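PDB 1XSZ: guanine nucleotide exchange protein from Legionella pneumophila, which probably acts as a guanine nucleotide exchange factor for ADP-ribosylation factor (Arf) GTPases, with a Sec7 domain whose active site is covered by a C-terminal cap. Local coordinates for residues 106-109 with 110-113; 249-252 with 253-256; 334-337 with 338-342. One frame throughout, in Å; residues are numbered along the deposited sequence.

Contact 1. Residues 106-109 with 110-113; sequences AQKI and DRLV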
loop_
_atom_site.group_PDB
_atom_site.type_symbol
_atom_site.label_atom_id
_atom_site.label_comp_id
_atom_site.label_asym_id
_atom_site.label_seq_id
_atom_site.Cartn_x
_atom_site.Cartn_y
_atom_site.Cartn_z
ATOM N N ALA A 106 -0.454 -1.944 3.629
ATOM C CA ALA A 106 0.822 -1.982 4.332
ATOM C C ALA A 106 2.092 -2.007 3.492
ATOM O O ALA A 106 3.007 -1.211 3.730
ATOM C CB ALA A 106 0.831 -3.153 5.302
ATOM N N GLN A 107 2.178 -2.909 2.522
ATOM C CA GLN A 107 3.399 -2.985 1.731
ATOM C C GLN A 107 3.644 -1.747 0.884
ATOM O O GLN A 107 4.796 -1.372 0.652
ATOM C CB GLN A 107 3.404 -4.246 0.866
ATOM C CG GLN A 107 3.486 -5.529 1.689
ATOM C CD GLN A 107 3.734 -6.766 0.847
ATOM O OE1 GLN A 107 3.828 -7.876 1.372
ATOM N NE2 GLN A 107 3.846 -6.582 -0.463
ATOM N N LYS A 108 2.571 -1.102 0.434
ATOM C CA LYS A 108 2.709 0.104 -0.373
ATOM C C LYS A 108 3.179 1.260 0.504
ATOM O O LYS A 108 4.050 2.041 0.106
ATOM C CB LYS A 108 1.378 0.432 -1.054
ATOM C CG LYS A 108 1.042 -0.545 -2.163
ATOM C CD LYS A 108 -0.309 -0.242 -2.794
ATOM C CE LYS A 108 -0.590 -1.199 -3.935
ATOM N NZ LYS A 108 -1.990 -1.040 -4.433
ATOM N N ILE A 109 2.607 1.375 1.694
ATOM C CA ILE A 109 3.022 2.412 2.631
ATOM C C ILE A 109 4.511 2.216 2.930
ATOM O O ILE A 109 5.289 3.170 2.944
ATOM C CB ILE A 109 2.223 2.302 3.947
ATOM C CG1 ILE A 109 0.775 2.722 3.700
ATOM C CG2 ILE A 109 2.851 3.178 5.037
ATOM C CD1 ILE A 109 -0.171 2.331 4.817
ATOM N N ASP A 110 4.901 0.966 3.150
ATOM C CA ASP A 110 6.281 0.631 3.467
ATOM C C ASP A 110 7.228 1.103 2.363
ATOM O O ASP A 110 8.253 1.735 2.645
ATOM C CB ASP A 110 6.396 -0.886 3.683
ATOM C CG ASP A 110 7.667 -1.287 4.404
ATOM O OD1 ASP A 110 8.346 -0.409 4.973
ATOM O OD2 ASP A 110 7.971 -2.498 4.414
ATOM N N ARG A 111 6.896 0.811 1.110
ATOM C CA ARG A 111 7.760 1.230 0.012
ATOM C C ARG A 111 7.927 2.742 -0.030
ATOM O O ARG A 111 9.016 3.244 -0.317
ATOM C CB ARG A 111 7.222 0.724 -1.328
ATOM C CG ARG A 111 7.091 -0.783 -1.391
ATOM C CD ARG A 111 7.081 -1.298 -2.822
ATOM N NE ARG A 111 6.795 -2.728 -2.862
ATOM C CZ ARG A 111 5.574 -3.247 -2.788
ATOM N NH1 ARG A 111 4.515 -2.457 -2.681
ATOM N NH2 ARG A 111 5.412 -4.563 -2.804
ATOM N N LEU A 112 6.860 3.478 0.261
ATOM C CA LEU A 112 6.945 4.934 0.242
ATOM C C LEU A 112 7.895 5.401 1.350
ATOM O O LEU A 112 8.769 6.240 1.118
ATOM C CB LEU A 112 5.562 5.567 0.424
ATOM C CG LEU A 112 4.594 5.398 -0.752
ATOM C CD1 LEU A 112 3.295 6.118 -0.424
ATOM C CD2 LEU A 112 5.204 5.954 -2.040
ATOM N N VAL A 113 7.738 4.851 2.549
ATOM C CA VAL A 113 8.601 5.219 3.668
ATOM C C VAL A 113 10.068 4.891 3.357
ATOM O O VAL A 113 10.970 5.661 3.698
ATOM C CB VAL A 113 8.141 4.504 4.968
ATOM C CG1 VAL A 113 9.116 4.783 6.112
ATOM C CG2 VAL A 113 6.746 4.995 5.346
#

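Contact 2. Residues 249-252 with 253-256; sequences QPKS and WLSF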
loop_
_atom_site.group_PDB
_atom_site.type_symbol
_atom_site.label_atom_id
_atom_site.label_comp_id
_atom_site.label_asym_id
_atom_site.label_seq_id
_atom_site.Cartn_x
_atom_site.Cartn_y
_atom_site.Cartn_z
ATOM N N GLN A 249 4.802 -12.624 5.940
ATOM C CA GLN A 249 4.484 -12.243 7.307
ATOM C C GLN A 249 4.600 -10.729 7.441
ATOM O O GLN A 249 5.409 -10.093 6.765
ATOM C CB GLN A 249 5.428 -12.938 8.288
ATOM C CG GLN A 249 5.279 -14.457 8.325
ATOM C CD GLN A 249 3.865 -14.901 8.653
ATOM O OE1 GLN A 249 3.232 -14.373 9.565
ATOM N NE2 GLN A 249 3.368 -15.888 7.914
ATOM N N PRO A 250 3.787 -10.132 8.318
ATOM C CA PRO A 250 3.798 -8.682 8.532
ATOM C C PRO A 250 4.922 -8.155 9.418
ATOM O O PRO A 250 5.229 -8.742 10.457
ATOM C CB PRO A 250 2.443 -8.436 9.171
ATOM C CG PRO A 250 2.297 -9.657 10.050
ATOM C CD PRO A 250 2.713 -10.768 9.104
ATOM N N LYS A 251 5.537 -7.050 9.004
ATOM C CA LYS A 251 6.558 -6.431 9.838
ATOM C C LYS A 251 5.792 -5.942 11.060
ATOM O O LYS A 251 4.649 -5.479 10.947
ATOM C CB LYS A 251 7.214 -5.249 9.125
ATOM C CG LYS A 251 8.110 -5.651 7.972
ATOM C CD LYS A 251 8.758 -4.443 7.317
ATOM C CE LYS A 251 9.627 -4.868 6.147
ATOM N NZ LYS A 251 10.243 -3.705 5.463
ATOM N N SER A 252 6.403 -6.036 12.233
ATOM C CA SER A 252 5.728 -5.622 13.454
ATOM C C SER A 252 5.208 -4.190 13.406
ATOM O O SER A 252 4.098 -3.925 13.857
ATOM C CB SER A 252 6.650 -5.794 14.668
ATOM O OG SER A 252 7.754 -4.913 14.613
ATOM N N TRP A 253 5.993 -3.266 12.856
ATOM C CA TRP A 253 5.545 -1.882 12.812
ATOM C C TRP A 253 4.332 -1.682 11.916
ATOM O O TRP A 253 3.519 -0.807 12.184
ATOM C CB TRP A 253 6.688 -0.918 12.435
ATOM C CG TRP A 253 6.997 -0.734 10.976
ATOM C CD1 TRP A 253 7.935 -1.403 10.242
ATOM C CD2 TRP A 253 6.434 0.252 10.099
ATOM N NE1 TRP A 253 8.002 -0.892 8.968
ATOM C CE2 TRP A 253 7.091 0.126 8.853
ATOM C CE3 TRP A 253 5.444 1.234 10.247
ATOM C CZ2 TRP A 253 6.792 0.945 7.760
ATOM C CZ3 TRP A 253 5.146 2.050 9.160
ATOM C CH2 TRP A 253 5.819 1.901 7.934
ATOM N N LEU A 254 4.206 -2.495 10.869
ATOM C CA LEU A 254 3.053 -2.392 9.977
ATOM C C LEU A 254 1.807 -2.949 10.671
ATOM O O LEU A 254 0.697 -2.481 10.432
ATOM C CB LEU A 254 3.329 -3.114 8.657
ATOM C CG LEU A 254 4.383 -2.404 7.792
ATOM C CD1 LEU A 254 4.739 -3.240 6.572
ATOM C CD2 LEU A 254 3.848 -1.037 7.371
ATOM N N SER A 255 1.996 -3.959 11.515
ATOM C CA SER A 255 0.886 -4.542 12.261
ATOM C C SER A 255 0.372 -3.487 13.250
ATOM O O SER A 255 -0.832 -3.308 13.421
ATOM C CB SER A 255 1.359 -5.789 13.015
ATOM O OG SER A 255 0.334 -6.314 13.839
ATOM N N PHE A 256 1.302 -2.785 13.889
ATOM C CA PHE A 256 0.984 -1.735 14.850
ATOM C C PHE A 256 0.253 -0.581 14.153
ATOM O O PHE A 256 -0.816 -0.146 14.575
ATOM C CB PHE A 256 2.310 -1.246 15.467
ATOM C CG PHE A 256 2.196 -0.053 16.387
ATOM C CD1 PHE A 256 1.974 1.231 15.888
ATOM C CD2 PHE A 256 2.410 -0.206 17.756
ATOM C CE1 PHE A 256 1.973 2.341 16.737
ATOM C CE2 PHE A 256 2.412 0.892 18.613
ATOM C CZ PHE A 256 2.194 2.174 18.101
#

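Contact 3. Residues 334-337 with 338-342; sequences DLIK and AYDNQ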
loop_
_atom_site.group_PDB
_atom_site.type_symbol
_atom_site.label_atom_id
_atom_site.label_comp_id
_atom_site.label_asym_id
_atom_site.label_seq_id
_atom_site.Cartn_x
_atom_site.Cartn_y
_atom_site.Cartn_z
ATOM N N ASP A 334 -14.785 -5.077 -15.109
ATOM C CA ASP A 334 -14.381 -6.461 -15.305
ATOM C C ASP A 334 -14.304 -7.201 -13.972
ATOM O O ASP A 334 -14.633 -8.382 -13.898
ATOM C CB ASP A 334 -13.052 -6.525 -16.060
ATOM C CG ASP A 334 -13.184 -6.037 -17.494
ATOM O OD1 ASP A 334 -14.093 -6.521 -18.203
ATOM O OD2 ASP A 334 -12.386 -5.175 -17.913
ATOM N N LEU A 335 -13.888 -6.509 -12.916
ATOM C CA LEU A 335 -13.813 -7.128 -11.592
ATOM C C LEU A 335 -15.221 -7.438 -11.085
ATOM O O LEU A 335 -15.469 -8.494 -10.505
ATOM C CB LEU A 335 -13.115 -6.189 -10.603
ATOM C CG LEU A 335 -11.641 -5.883 -10.874
ATOM C CD1 LEU A 335 -11.152 -4.782 -9.938
ATOM C CD2 LEU A 335 -10.832 -7.146 -10.684
ATOM N N ILE A 336 -16.141 -6.504 -11.295
ATOM C CA ILE A 336 -17.517 -6.676 -10.859
ATOM C C ILE A 336 -18.195 -7.807 -11.629
ATOM O O ILE A 336 -18.848 -8.661 -11.029
ATOM C CB ILE A 336 -18.298 -5.354 -11.026
ATOM C CG1 ILE A 336 -17.843 -4.362 -9.952
ATOM C CG2 ILE A 336 -19.802 -5.600 -10.916
ATOM C CD1 ILE A 336 -18.230 -2.913 -10.230
ATOM N N LYS A 337 -18.027 -7.831 -12.947
ATOM C CA LYS A 337 -18.644 -8.889 -13.739
ATOM C C LYS A 337 -18.102 -10.266 -13.371
ATOM O O LYS A 337 -18.862 -11.225 -13.258
ATOM C CB LYS A 337 -18.451 -8.620 -15.234
ATOM C CG LYS A 337 -19.340 -7.497 -15.752
ATOM C CD LYS A 337 -19.222 -7.316 -17.257
ATOM C CE LYS A 337 -17.878 -6.744 -17.652
ATOM N NZ LYS A 337 -17.834 -6.440 -19.112
ATOM N N ALA A 338 -16.793 -10.365 -13.160
ATOM C CA ALA A 338 -16.197 -11.648 -12.803
ATOM C C ALA A 338 -16.738 -12.127 -11.458
ATOM O O ALA A 338 -17.069 -13.304 -11.287
ATOM C CB ALA A 338 -14.675 -11.527 -12.752
ATOM N N TYR A 339 -16.835 -11.210 -10.504
ATOM C CA TYR A 339 -17.347 -11.533 -9.181
ATOM C C TYR A 339 -18.814 -11.954 -9.267
ATOM O O TYR A 339 -19.211 -12.967 -8.689
ATOM C CB TYR A 339 -17.198 -10.315 -8.267
ATOM C CG TYR A 339 -17.845 -10.453 -6.910
ATOM C CD1 TYR A 339 -17.212 -11.146 -5.874
ATOM C CD2 TYR A 339 -19.078 -9.856 -6.648
ATOM C CE1 TYR A 339 -17.792 -11.229 -4.608
ATOM C CE2 TYR A 339 -19.665 -9.935 -5.392
ATOM C CZ TYR A 339 -19.016 -10.619 -4.373
ATOM O OH TYR A 339 -19.591 -10.660 -3.127
ATOM N N ASP A 340 -19.623 -11.184 -9.989
ATOM C CA ASP A 340 -21.036 -11.524 -10.116
ATOM C C ASP A 340 -21.223 -12.878 -10.795
ATOM O O ASP A 340 -22.134 -13.633 -10.441
ATOM C CB ASP A 340 -21.793 -10.448 -10.901
ATOM C CG ASP A 340 -22.038 -9.187 -10.090
ATOM O OD1 ASP A 340 -21.788 -9.169 -8.864
ATOM O OD2 ASP A 340 -22.508 -8.196 -10.692
ATOM N N ASN A 341 -20.374 -13.185 -11.771
ATOM C CA ASN A 341 -20.467 -14.464 -12.464
ATOM C C ASN A 341 -20.157 -15.601 -11.502
ATOM O O ASN A 341 -20.819 -16.641 -11.530
ATOM C CB ASN A 341 -19.520 -14.501 -13.665
ATOM C CG ASN A 341 -19.990 -13.610 -14.792
ATOM O OD1 ASN A 341 -21.173 -13.272 -14.877
ATOM N ND2 ASN A 341 -19.075 -13.234 -15.676
ATOM N N GLN A 342 -19.161 -15.413 -10.644
ATOM C CA GLN A 342 -18.832 -16.455 -9.680
ATOM C C GLN A 342 -19.983 -16.628 -8.684
ATOM O O GLN A 342 -20.298 -17.750 -8.289
ATOM C CB GLN A 342 -17.530 -16.126 -8.943
ATOM C CG GLN A 342 -16.274 -16.202 -9.807
ATOM C CD GLN A 342 -16.129 -17.535 -10.521
ATOM O OE1 GLN A 342 -16.408 -18.592 -9.954
ATOM N NE2 GLN A 342 -15.680 -17.489 -11.771
#

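Contact 1. Residues 106-109 with 110-113
Ala106 O takes the backbone N-H of Asp110 at 2.9 Å, and three more i to i+4 bonds follow, from Arg111 to Gln107, Leu112 to Lys108 and Val113 to Ile109, making this the first turns of the alpha-helix 106-123 in the Sec7 domain. The last of the four, Val113 N to Ile109 O, is the straightest at 167°. Arg111 reaches back toward the start of the helix; a second conformer is also modelled, and what follows holds for the one given. Its CG is anti to the carbonyl carbon (chi1 -59°) and the chain runs extended to NE, so that CG lies 3.1 Å from Gln107 O and the guanidinium comes down with one face over that same oxygen. Lys108 CG meets the guanidinium at its edge, in plane, 4.0 Å from Arg111 NH1. The Gln107 amide stands almost perpendicular to the guanidinium, the planes 80° apart; Gln107 NE2 and Arg111 NH2 are both donors, and no bond joins them. The polar ends look elsewhere: Gln107 OE1 bonds weakly to Tyr260 OH, Arg111 NH1 to Ser65 O, Lys108 NZ forms salt bridges with Asp62 and Glu105, and Asp110 OD1 bonds to Tyr135 OH. On the buried side, Val113 packs against helix 131-149, and its CG2 lies 4.3 Å from CG2 of Ile109, methyl against methyl.

Contact 2. Residues 249-252 with 253-256
Lys251 O receives two backbone N-H groups from the first turn of helix 252-258, for which Lys251 is the N-cap residue; this is a helix start in the capping domain, entered from the loop that follows strand 243-248. Of the two bonds to Lys251 O, that from Ser255 N is the better, 3.1 Å long with an N-H...O angle of 152°. Leu254 N comes to the same oxygen at 3.0 Å, but its angle of 125° makes that bond weak. Phe256 N then bonds to Ser252 O, and the i to i+4 pattern is under way.

The apolar contacts gather round Lys251 and Trp253, whose side chains run side by side and point the same way. The Lys251 chain is extended beyond CG, which carries its methylenes along the indole: CB is 4.1 Å from Trp253 CD1. CB is equally close to CD1 of Leu254. Trp253 has its CG between the backbone N and the carbonyl carbon (chi1 84°), a crowded position that turns the ring back alongside the lysine. Leu254 CD2 sits over one face of the indole, toward the rim, 3.5 Å above the plane. Beyond the two segments the ring stacks with Phe139, while Phe256 stacks with Phe285.

The polar ends converge on the Sec7 domain. Lys251 NZ, which also has Asp110 as its salt-bridge partner, makes a hydrogen bond with Tyr135 OH, and that hydroxyl also bonds to Trp253 NE1. The two side chains therefore share one tyrosine oxygen, and just short of it Lys251 CD lies 4.0 Å from Trp253 NE1.

Contact 3. Residues 334-337 with 338-342
Asp340 folds back over the carbonyl of Ile336, the oxygen that also accepts its own backbone N-H. Starting at CB, the side chain sits 3.4 Å from Ile336 O. CG is anti to the carbonyl carbon (chi1 -75°), beside the backbone N, and this keeps it equally close to that oxygen. At the tip, OD1 and OD2 are each 3.7 Å from Ile336 O, acceptors facing an acceptor. The Ile336 and Asp340 side chains lie side by side and point the same way, and OD2 also lies 3.8 Å from Ile336 CG2. The backbone bond beneath, Asp340 N to Ile336 O, is 2.8 Å long and nearly straight at 167°. One residue on, Asn341 bends back in the same manner over Lys337 O, which its backbone N-H reaches at 2.9 Å; its ND2 is close to that oxygen, but the angle is too poor for a bond. Lys337 itself turns at chi3 toward Asp334 OD1, a long salt bridge of 3.9 Å. Leu335, Ala338 and Tyr339 are buried, the Tyr339 ring meeting Phe324 edge-to-face, while Lys337 and Asn341 are exposed. This is a regular alpha-helix of the capping domain, one face packed on helix 306-315 through Ala338, Asp334 and Gln342.

How the contacts relate
Contacts 1 and 2 come from different domains, Sec7 and cap, yet their centres are only 11 Å apart and they touch directly. Asp110 OD2 of contact 1 makes a salt bridge of 2.8 Å with Lys251 NZ of contact 2. Beside it Asp110 OD1 packs on Trp253 CZ2, and Ala106 O lies 3.7 Å from Leu254 CD2. Together they form part of the interface through which the cap rests on the Sec7 domain, consistent with the reported cap over its active site. Contact 3 belongs to the cap as well, but its centre lies about 32 Å from that of contact 2 and 29 Å from that of contact 1, and it touches neither.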